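Local coordinates for protein HIAXHD3 (Humicola insolens, PDB 3ZXK) that probably removes arabinofuranosyl side chains from xylan as a family 43 glycoside hydrolase, an enzyme whose active site has been engineered toward endo-xylanase activity, at residues Asp322-Ser330 against Phe344-Leu354; Ala453-Asp464 against Thr476-Gly486. One frame throughout, in Å; residues are numbered along the deposited sequence.

Contact 1: residues Asp322-Ser330 against Phe344-Leu354; sequences DEFRGTRFS and FTLLGGNEGGL
L346 sets its two methyl branches against two phenylalanines of the facing loop. CD1 stands almost exactly above the middle of the F329 ring, 4.2 Å from the centroid and 3° off the normal, a textbook CH-pi contact; CD2 turns instead to F324 CB, 3.8 Å away. A branched leucine suits this place, one methyl over the F329 ring and the other on the CB of F324. The ring edge of F329 takes the other leucine: with CG of L354 anti to the backbone N (chi1 169°), its methyls reach the ring, L354 CD1 lying 3.7 Å from F329 CZ. L354 CB lies over one face of F324, 4.2 Å from the centroid, and the opposite face has OD1 of D322 above its rim. That same oxygen accepts from F324 N, closing an Asx turn that helps fix where the ring starts. Buried glycines complete this tight part. G353 N donates to F324 O (2.9 Å) and only weakly to E323 O. G352 CA lies 3.4 Å from F324 O, an approach between backbones that glycine allows, and its positive phi favours glycine too.

Toward the exposed side the contact loosens into water. One water joins F324 O, G326 O and G348 N; a second links G326 N to G349 O. Out at the rim, R325 NH2 makes a salt bridge with E323 OE1 (2.9 Å).

Strands 372-375 and 523-533 complete the surroundings: L372 touches F324, F329 and L354, V526 lies against F324, and strand 344-346 forms the border of its sheet, paired with strand 354-357.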
loop_
_atom_site.group_PDB
_atom_site.type_symbol
_atom_site.label_atom_id
_atom_site.label_comp_id
_atom_site.label_asym_id
_atom_site.label_seq_id
_atom_site.Cartn_x
_atom_site.Cartn_y
_atom_site.Cartn_z
ATOM N N ASP A 322 14.431 11.149 -6.892
ATOM C CA ASP A 322 14.173 11.697 -5.569
ATOM C C ASP A 322 15.491 11.895 -4.859
ATOM O O ASP A 322 16.187 10.935 -4.524
ATOM C CB ASP A 322 13.256 10.749 -4.771
ATOM C CG ASP A 322 12.740 11.382 -3.476
ATOM O OD1 ASP A 322 13.334 12.394 -2.996
ATOM O OD2 ASP A 322 11.748 10.859 -2.947
ATOM N N GLU A 323 15.835 13.163 -4.662
ATOM C CA GLU A 323 17.080 13.507 -3.976
ATOM C C GLU A 323 16.861 13.942 -2.525
ATOM O O GLU A 323 17.732 14.564 -1.920
ATOM C CB GLU A 323 17.906 14.522 -4.777
ATOM C CG GLU A 323 18.530 13.846 -6.001
ATOM C CD GLU A 323 19.314 14.782 -6.893
ATOM O OE1 GLU A 323 18.797 15.863 -7.257
ATOM O OE2 GLU A 323 20.455 14.423 -7.257
ATOM N N PHE A 324 15.696 13.592 -1.973
ATOM C CA PHE A 324 15.392 13.783 -0.551
ATOM C C PHE A 324 15.566 15.235 -0.157
ATOM O O PHE A 324 16.252 15.576 0.818
ATOM C CB PHE A 324 16.250 12.858 0.334
ATOM C CG PHE A 324 15.941 11.394 0.134
ATOM C CD1 PHE A 324 14.743 10.834 0.617
ATOM C CD2 PHE A 324 16.822 10.571 -0.568
ATOM C CE1 PHE A 324 14.450 9.482 0.424
ATOM C CE2 PHE A 324 16.525 9.219 -0.770
ATOM C CZ PHE A 324 15.341 8.677 -0.275
ATOM N N ARG A 325 14.902 16.086 -0.928
ATOM C CA ARG A 325 14.925 17.529 -0.714
ATOM C C ARG A 325 13.759 17.972 0.146
ATOM O O ARG A 325 12.778 17.260 0.261
ATOM C CB ARG A 325 14.876 18.238 -2.064
ATOM C CG ARG A 325 16.097 17.946 -2.914
ATOM C CD ARG A 325 16.014 18.642 -4.264
ATOM N NE ARG A 325 17.132 18.239 -5.107
ATOM C CZ ARG A 325 18.183 19.004 -5.372
ATOM N NH1 ARG A 325 18.260 20.233 -4.881
ATOM N NH2 ARG A 325 19.153 18.546 -6.140
ATOM N N GLY A 326 13.885 19.143 0.763
ATOM C CA GLY A 326 12.793 19.712 1.557
ATOM C C GLY A 326 12.659 19.081 2.928
ATOM O O GLY A 326 13.594 18.441 3.423
ATOM N N THR A 327 11.486 19.236 3.539
ATOM C CA THR A 327 11.315 18.916 4.953
ATOM C C THR A 327 10.591 17.595 5.216
ATOM O O THR A 327 10.609 17.083 6.345
ATOM C CB THR A 327 10.577 20.057 5.686
ATOM O OG1 THR A 327 9.336 20.331 5.018
ATOM C CG2 THR A 327 11.422 21.331 5.678
ATOM N N ARG A 328 9.983 17.038 4.168
ATOM C CA ARG A 328 9.120 15.872 4.280
ATOM C C ARG A 328 9.462 14.884 3.198
ATOM O O ARG A 328 9.947 15.268 2.147
ATOM C CB ARG A 328 7.662 16.292 4.090
ATOM C CG ARG A 328 7.155 17.334 5.065
ATOM C CD ARG A 328 5.779 17.835 4.643
ATOM N NE ARG A 328 4.835 16.743 4.393
ATOM C CZ ARG A 328 4.077 16.159 5.324
ATOM N NH1 ARG A 328 4.140 16.546 6.596
ATOM N NH2 ARG A 328 3.253 15.174 4.982
ATOM N N PHE A 329 9.168 13.608 3.438
ATOM C CA PHE A 329 9.283 12.588 2.412
ATOM C C PHE A 329 8.194 12.761 1.357
ATOM O O PHE A 329 7.072 13.215 1.647
ATOM C CB PHE A 329 9.162 11.176 3.013
ATOM C CG PHE A 329 10.357 10.737 3.818
ATOM C CD1 PHE A 329 11.577 10.465 3.201
ATOM C CD2 PHE A 329 10.250 10.562 5.195
ATOM C CE1 PHE A 329 12.672 10.062 3.939
ATOM C CE2 PHE A 329 11.341 10.144 5.933
ATOM C CZ PHE A 329 12.557 9.879 5.302
ATOM N N SER A 330 8.508 12.367 0.133
ATOM C CA SER A 330 7.465 12.174 -0.857
ATOM C C SER A 330 6.486 11.099 -0.364
ATOM O O SER A 330 6.782 10.310 0.560
ATOM C CB SER A 330 8.079 11.742 -2.191
ATOM O OG SER A 330 8.197 10.339 -2.218
ATOM N N PHE A 344 17.015 9.532 12.193
ATOM C CA PHE A 344 17.109 9.981 10.798
ATOM C C PHE A 344 16.870 11.476 10.681
ATOM O O PHE A 344 16.176 12.083 11.518
ATOM C CB PHE A 344 16.133 9.199 9.882
ATOM C CG PHE A 344 14.701 9.689 9.940
ATOM C CD1 PHE A 344 14.250 10.686 9.064
ATOM C CD2 PHE A 344 13.793 9.134 10.851
ATOM C CE1 PHE A 344 12.930 11.106 9.111
ATOM C CE2 PHE A 344 12.475 9.569 10.904
ATOM C CZ PHE A 344 12.049 10.573 10.042
ATOM N N THR A 345 17.414 12.076 9.625
ATOM C CA THR A 345 17.147 13.494 9.354
ATOM C C THR A 345 17.157 13.727 7.862
ATOM O O THR A 345 18.021 13.202 7.149
ATOM C CB THR A 345 18.242 14.422 9.952
ATOM O OG1 THR A 345 18.540 14.040 11.303
ATOM C CG2 THR A 345 17.750 15.853 9.937
ATOM N N LEU A 346 16.203 14.517 7.391
ATOM C CA LEU A 346 16.239 15.074 6.043
ATOM C C LEU A 346 17.004 16.392 6.136
ATOM O O LEU A 346 16.609 17.271 6.893
ATOM C CB LEU A 346 14.814 15.311 5.551
ATOM C CG LEU A 346 14.116 14.023 5.104
ATOM C CD1 LEU A 346 12.630 14.298 4.956
ATOM C CD2 LEU A 346 14.695 13.547 3.775
ATOM N N LEU A 347 18.086 16.532 5.365
ATOM C CA LEU A 347 19.085 17.616 5.554
ATOM C C LEU A 347 18.693 18.982 5.045
ATOM O O LEU A 347 19.264 20.003 5.480
ATOM C CB LEU A 347 20.390 17.230 4.861
ATOM C CG LEU A 347 21.107 16.081 5.549
ATOM C CD1 LEU A 347 22.207 15.524 4.655
ATOM C CD2 LEU A 347 21.660 16.507 6.908
ATOM N N GLY A 348 17.778 19.008 4.082
ATOM C CA GLY A 348 17.373 20.275 3.456
ATOM C C GLY A 348 18.521 20.948 2.731
ATOM O O GLY A 348 19.453 20.280 2.269
ATOM N N GLY A 349 18.470 22.271 2.630
ATOM C CA GLY A 349 19.496 23.006 1.885
ATOM C C GLY A 349 19.504 22.684 0.398
ATOM O O GLY A 349 18.528 22.152 -0.132
ATOM N N ASN A 350 20.614 22.990 -0.272
ATOM C CA ASN A 350 20.683 22.888 -1.735
ATOM C C ASN A 350 20.612 21.453 -2.243
ATOM O O ASN A 350 20.006 21.175 -3.281
ATOM C CB ASN A 350 21.944 23.590 -2.277
ATOM C CG ASN A 350 21.994 25.069 -1.921
ATOM O OD1 ASN A 350 20.958 25.730 -1.812
ATOM N ND2 ASN A 350 23.208 25.598 -1.747
ATOM N N GLU A 351 21.213 20.540 -1.492
ATOM C CA GLU A 351 21.401 19.182 -1.971
ATOM C C GLU A 351 20.391 18.199 -1.393
ATOM O O GLU A 351 20.160 17.141 -1.976
ATOM C CB GLU A 351 22.834 18.730 -1.679
ATOM C CG GLU A 351 23.881 19.443 -2.525
ATOM C CD GLU A 351 25.240 19.496 -1.856
ATOM O OE1 GLU A 351 25.586 18.544 -1.111
ATOM O OE2 GLU A 351 25.962 20.496 -2.079
ATOM N N GLY A 352 19.780 18.532 -0.257
ATOM C CA GLY A 352 18.936 17.551 0.425
ATOM C C GLY A 352 19.768 16.376 0.918
ATOM O O GLY A 352 20.939 16.522 1.278
ATOM N N GLY A 353 19.159 15.202 0.903
ATOM C CA GLY A 353 19.790 14.012 1.440
ATOM C C GLY A 353 19.131 13.551 2.724
ATOM O O GLY A 353 18.622 14.349 3.512
ATOM N N LEU A 354 19.120 12.233 2.884
ATOM C CA LEU A 354 18.581 11.590 4.056
ATOM C C LEU A 354 19.704 10.951 4.885
ATOM O O LEU A 354 20.450 10.104 4.383
ATOM C CB LEU A 354 17.585 10.493 3.623
ATOM C CG LEU A 354 17.073 9.490 4.697
ATOM C CD1 LEU A 354 16.208 10.222 5.732
ATOM C CD2 LEU A 354 16.293 8.331 4.077
HETATM O O HOH W 1 15.958 17.229 2.831
HETATM O O HOH W 2 16.049 21.045 0.233
HETATM O O HOH W 3 14.504 19.282 5.851
#

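Contact 2: residues Ala453-Asp464 against Thr476-Gly486; sequences AQQDIWLRIDAD and TTTFYYSIDGG
R460 lays its guanidinium flat over the ring of Y480, CZ 4.2 Å from the centroid and 12° off the normal, with the two planes 22° apart: a stacked cation-pi pair. CG of R460 stands anti to its backbone N (chi1 174°), and the bend at chi3 helps bring the guanidinium over the ring. D462 holds that group's rotation by a side-on grip, OD1 to NE and OD2 to NH2 (2.8 Å), both nearly straight and met on the syn side. S382 also bonds D462 OD1, and T478 OG1 pairs with Y480 OH, adding further polar bonds on this face.

Two residues before R460, W458 offers a ring face to the glycine turn. G486 CA sits 4.1 Å from the centroid of its five-membered ring, close packing that suits a residue without a side chain. NE1 points in the ring plane to D456 OD2 (2.8 Å), while D456 OD1 bridges to R386 and K527.

The other face is largely apolar. CG1 of I461 lies alongside F479, 3.7 Å from CE2, and I461 CG2 presses on T477 CG2 at 3.4 Å, tighter than usual. T477 OG1 is buried here without a polar partner.

Between the faces of this antiparallel hairpin, hydrogen-bonded pairs W458-S482, R460-Y480 and D462-T478 alternate with the non-hydrogen-bonded pairs L459-Y481 and I461-F479. Strand 380-388 pairs with 457-464 on its far side and strand 490-497 pairs antiparallel with 476-482 on its outer side, while A400 and L402 of strand 396-403 pack on the apolar face.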
loop_
_atom_site.group_PDB
_atom_site.type_symbol
_atom_site.label_atom_id
_atom_site.label_comp_id
_atom_site.label_asym_id
_atom_site.label_seq_id
_atom_site.Cartn_x
_atom_site.Cartn_y
_atom_site.Cartn_z
ATOM N N ALA A 453 35.347 5.932 -3.114
ATOM C CA ALA A 453 34.242 5.066 -3.490
ATOM C C ALA A 453 33.126 5.149 -2.450
ATOM O O ALA A 453 31.931 5.156 -2.805
ATOM C CB ALA A 453 34.724 3.625 -3.617
ATOM N N GLN A 454 33.505 5.200 -1.168
ATOM C CA GLN A 454 32.505 5.263 -0.094
ATOM C C GLN A 454 31.652 6.502 -0.177
ATOM O O GLN A 454 30.488 6.481 0.204
ATOM C CB GLN A 454 33.158 5.188 1.286
ATOM C CG GLN A 454 33.764 3.824 1.584
ATOM C CD GLN A 454 34.553 3.854 2.861
ATOM O OE1 GLN A 454 34.178 4.541 3.801
ATOM N NE2 GLN A 454 35.671 3.138 2.894
ATOM N N GLN A 455 32.235 7.588 -0.679
ATOM C CA GLN A 455 31.511 8.862 -0.741
ATOM C C GLN A 455 30.412 8.828 -1.804
ATOM O O GLN A 455 29.477 9.610 -1.734
ATOM C CB GLN A 455 32.493 10.032 -0.944
ATOM C CG GLN A 455 31.923 11.450 -0.792
ATOM C CD GLN A 455 31.141 11.916 -2.013
ATOM O OE1 GLN A 455 31.487 11.596 -3.154
ATOM N NE2 GLN A 455 30.065 12.668 -1.776
ATOM N N ASP A 456 30.484 7.887 -2.754
ATOM C CA ASP A 456 29.493 7.833 -3.820
ATOM C C ASP A 456 29.348 6.424 -4.351
ATOM O O ASP A 456 29.963 6.052 -5.348
ATOM C CB ASP A 456 29.845 8.801 -4.953
ATOM C CG ASP A 456 28.658 9.112 -5.849
ATOM O OD1 ASP A 456 27.582 9.443 -5.310
ATOM O OD2 ASP A 456 28.820 9.070 -7.089
ATOM N N ILE A 457 28.539 5.633 -3.664
ATOM C CA ILE A 457 28.273 4.264 -4.082
ATOM C C ILE A 457 26.832 4.114 -4.535
ATOM O O ILE A 457 25.911 4.603 -3.878
ATOM C CB ILE A 457 28.614 3.246 -2.965
ATOM C CG1 ILE A 457 28.349 1.814 -3.436
ATOM C CG2 ILE A 457 27.810 3.526 -1.696
ATOM C CD1 ILE A 457 29.154 0.785 -2.673
ATOM N N TRP A 458 26.643 3.448 -5.668
ATOM C CA TRP A 458 25.331 3.287 -6.248
ATOM C C TRP A 458 24.983 1.840 -6.197
ATOM O O TRP A 458 25.780 0.973 -6.600
ATOM C CB TRP A 458 25.319 3.749 -7.692
ATOM C CG TRP A 458 25.713 5.196 -7.886
ATOM C CD1 TRP A 458 26.908 5.833 -7.511
ATOM C CD2 TRP A 458 24.948 6.223 -8.615
ATOM N NE1 TRP A 458 26.894 7.156 -7.906
ATOM C CE2 TRP A 458 25.749 7.450 -8.571
ATOM C CE3 TRP A 458 23.704 6.252 -9.247
ATOM C CZ2 TRP A 458 25.317 8.637 -9.158
ATOM C CZ3 TRP A 458 23.278 7.452 -9.826
ATOM C CH2 TRP A 458 24.068 8.618 -9.779
ATOM N N LEU A 459 23.801 1.570 -5.678
ATOM C CA LEU A 459 23.325 0.220 -5.470
ATOM C C LEU A 459 22.030 0.016 -6.246
ATOM O O LEU A 459 21.047 0.751 -6.037
ATOM C CB LEU A 459 23.109 -0.046 -3.975
ATOM C CG LEU A 459 24.377 0.028 -3.114
ATOM C CD1 LEU A 459 24.019 -0.147 -1.635
ATOM C CD2 LEU A 459 25.436 -0.997 -3.577
ATOM N N ARG A 460 22.012 -1.022 -7.067
ATOM C CA ARG A 460 20.934 -1.249 -8.012
ATOM C C ARG A 460 20.270 -2.604 -7.871
ATOM O O ARG A 460 20.945 -3.625 -7.810
ATOM C CB ARG A 460 21.495 -1.078 -9.438
ATOM C CG ARG A 460 20.553 -1.426 -10.597
ATOM C CD ARG A 460 21.133 -1.015 -11.946
ATOM N NE ARG A 460 20.740 -2.004 -12.946
ATOM C CZ ARG A 460 21.394 -2.225 -14.082
ATOM N NH1 ARG A 460 22.438 -1.474 -14.405
ATOM N NH2 ARG A 460 20.973 -3.171 -14.911
ATOM N N ILE A 461 18.941 -2.594 -7.853
ATOM C CA ILE A 461 18.136 -3.818 -7.742
ATOM C C ILE A 461 17.259 -3.916 -8.993
ATOM O O ILE A 461 16.402 -3.046 -9.228
ATOM C CB ILE A 461 17.223 -3.802 -6.491
ATOM C CG1 ILE A 461 18.011 -3.675 -5.173
ATOM C CG2 ILE A 461 16.346 -5.050 -6.427
ATOM C CD1 ILE A 461 17.129 -3.472 -3.955
ATOM N N ASP A 462 17.432 -4.965 -9.787
ATOM C CA ASP A 462 16.573 -5.143 -10.993
ATOM C C ASP A 462 15.570 -6.235 -10.642
ATOM O O ASP A 462 15.921 -7.417 -10.600
ATOM C CB ASP A 462 17.383 -5.575 -12.236
ATOM C CG ASP A 462 18.194 -4.450 -12.859
ATOM O OD1 ASP A 462 18.336 -3.387 -12.214
ATOM O OD2 ASP A 462 18.719 -4.653 -13.995
ATOM N N ALA A 463 14.323 -5.835 -10.400
ATOM C CA ALA A 463 13.287 -6.756 -9.958
ATOM C C ALA A 463 12.284 -7.112 -11.034
ATOM O O ALA A 463 11.767 -6.264 -11.731
ATOM C CB ALA A 463 12.528 -6.154 -8.790
ATOM N N ASP A 464 11.963 -8.383 -11.126
ATOM C CA ASP A 464 10.903 -8.815 -12.022
ATOM C C ASP A 464 9.710 -9.211 -11.168
ATOM O O ASP A 464 9.800 -10.172 -10.369
ATOM C CB ASP A 464 11.392 -10.014 -12.856
ATOM C CG ASP A 464 10.345 -10.503 -13.864
ATOM O OD1 ASP A 464 9.300 -9.851 -13.977
ATOM O OD2 ASP A 464 10.559 -11.531 -14.535
ATOM N N THR A 476 12.807 -13.766 -10.652
ATOM C CA THR A 476 14.092 -13.480 -10.033
ATOM C C THR A 476 14.458 -11.998 -10.114
ATOM O O THR A 476 13.991 -11.238 -10.995
ATOM C CB THR A 476 15.233 -14.304 -10.664
ATOM O OG1 THR A 476 15.335 -13.960 -12.047
ATOM C CG2 THR A 476 14.989 -15.809 -10.522
ATOM N N THR A 477 15.295 -11.608 -9.159
ATOM C CA THR A 477 15.878 -10.280 -9.057
ATOM C C THR A 477 17.392 -10.396 -9.074
ATOM O O THR A 477 17.972 -11.337 -8.501
ATOM C CB THR A 477 15.438 -9.605 -7.740
ATOM O OG1 THR A 477 14.050 -9.267 -7.834
ATOM C CG2 THR A 477 16.248 -8.320 -7.457
ATOM N N THR A 478 18.027 -9.435 -9.743
ATOM C CA THR A 478 19.499 -9.339 -9.766
ATOM C C THR A 478 19.988 -8.025 -9.143
ATOM O O THR A 478 19.241 -7.050 -9.073
ATOM C CB THR A 478 20.069 -9.527 -11.179
ATOM O OG1 THR A 478 19.424 -8.645 -12.103
ATOM C CG2 THR A 478 19.859 -11.003 -11.629
ATOM N N PHE A 479 21.228 -8.032 -8.653
ATOM C CA PHE A 479 21.791 -6.921 -7.903
ATOM C C PHE A 479 23.096 -6.434 -8.548
ATOM O O PHE A 479 23.891 -7.246 -9.049
ATOM C CB PHE A 479 22.065 -7.353 -6.455
ATOM C CG PHE A 479 20.817 -7.726 -5.671
ATOM C CD1 PHE A 479 20.291 -9.021 -5.702
ATOM C CD2 PHE A 479 20.171 -6.773 -4.891
ATOM C CE1 PHE A 479 19.134 -9.351 -4.998
ATOM C CE2 PHE A 479 19.028 -7.099 -4.170
ATOM C CZ PHE A 479 18.492 -8.382 -4.236
ATOM N N TYR A 480 23.312 -5.119 -8.520
ATOM C CA TYR A 480 24.479 -4.495 -9.149
ATOM C C TYR A 480 24.997 -3.355 -8.285
ATOM O O TYR A 480 24.248 -2.794 -7.488
ATOM C CB TYR A 480 24.091 -3.900 -10.516
ATOM C CG TYR A 480 23.379 -4.867 -11.427
ATOM C CD1 TYR A 480 22.030 -5.167 -11.209
ATOM C CD2 TYR A 480 24.045 -5.498 -12.496
ATOM C CE1 TYR A 480 21.361 -6.046 -12.001
ATOM C CE2 TYR A 480 23.371 -6.400 -13.314
ATOM C CZ TYR A 480 22.022 -6.676 -13.031
ATOM O OH TYR A 480 21.272 -7.559 -13.762
ATOM N N TYR A 481 26.282 -3.044 -8.442
ATOM C CA TYR A 481 26.833 -1.854 -7.817
ATOM C C TYR A 481 27.615 -1.047 -8.825
ATOM O O TYR A 481 28.057 -1.586 -9.838
ATOM C CB TYR A 481 27.729 -2.220 -6.619
ATOM C CG TYR A 481 29.006 -2.946 -7.028
ATOM C CD1 TYR A 481 30.184 -2.241 -7.349
ATOM C CD2 TYR A 481 29.044 -4.338 -7.101
ATOM C CE1 TYR A 481 31.335 -2.909 -7.749
ATOM C CE2 TYR A 481 30.210 -5.004 -7.460
ATOM C CZ TYR A 481 31.348 -4.286 -7.802
ATOM O OH TYR A 481 32.516 -4.952 -8.166
ATOM N N SER A 482 27.739 0.244 -8.530
ATOM C CA SER A 482 28.635 1.154 -9.235
ATOM C C SER A 482 29.467 1.948 -8.252
ATOM O O SER A 482 28.953 2.535 -7.300
ATOM C CB SER A 482 27.880 2.121 -10.149
ATOM O OG SER A 482 28.786 3.045 -10.739
ATOM N N ILE A 483 30.762 1.982 -8.519
ATOM C CA ILE A 483 31.664 2.856 -7.787
ATOM C C ILE A 483 32.342 3.833 -8.753
ATOM O O ILE A 483 33.424 4.352 -8.479
ATOM C CB ILE A 483 32.686 2.055 -6.951
ATOM C CG1 ILE A 483 33.412 1.023 -7.809
ATOM C CG2 ILE A 483 31.984 1.353 -5.796
ATOM C CD1 ILE A 483 34.809 0.686 -7.324
ATOM N N ASP A 484 31.687 4.094 -9.881
ATOM C CA ASP A 484 32.161 5.139 -10.790
ATOM C C ASP A 484 31.038 6.111 -11.169
ATOM O O ASP A 484 30.870 6.469 -12.333
ATOM C CB ASP A 484 32.873 4.536 -12.005
ATOM C CG ASP A 484 31.932 3.828 -12.957
ATOM O OD1 ASP A 484 30.768 3.541 -12.606
ATOM O OD2 ASP A 484 32.367 3.562 -14.086
ATOM N N GLY A 485 30.271 6.536 -10.167
ATOM C CA GLY A 485 29.229 7.539 -10.372
ATOM C C GLY A 485 28.050 7.087 -11.210
ATOM O O GLY A 485 27.380 7.910 -11.829
ATOM N N GLY A 486 27.798 5.779 -11.239
ATOM C CA GLY A 486 26.660 5.216 -11.966
ATOM C C GLY A 486 26.903 5.027 -13.450
ATOM O O GLY A 486 25.978 4.744 -14.206
HETATM O O HOH W 4 30.970 6.984 -7.643
HETATM O O HOH W 5 15.057 -9.424 -12.741
HETATM O O HOH W 6 12.150 -13.591 -13.548
#

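How the contacts relate
Both contacts belong to the concanavalin A-like C-terminal domain and reach the same seven-stranded antiparallel sheet, with centres 21 Å apart and nearest atoms about 7 Å apart, so they do not touch. Contact 1 comes first along the chain and is complete before contact 2 begins. Its strand 344-346 forms one border of the sheet; the hairpin of contact 2 brings strands 457-464 and 476-482 to the other side, next to border strand 490-497. Strands 523-533 and 380-388 lie between them, with 354-357 starting at the end of contact 1. Sequence-distant pieces are thus joined through one sheet, contact 1 adding a loop at its edge and contact 2 two of its strands.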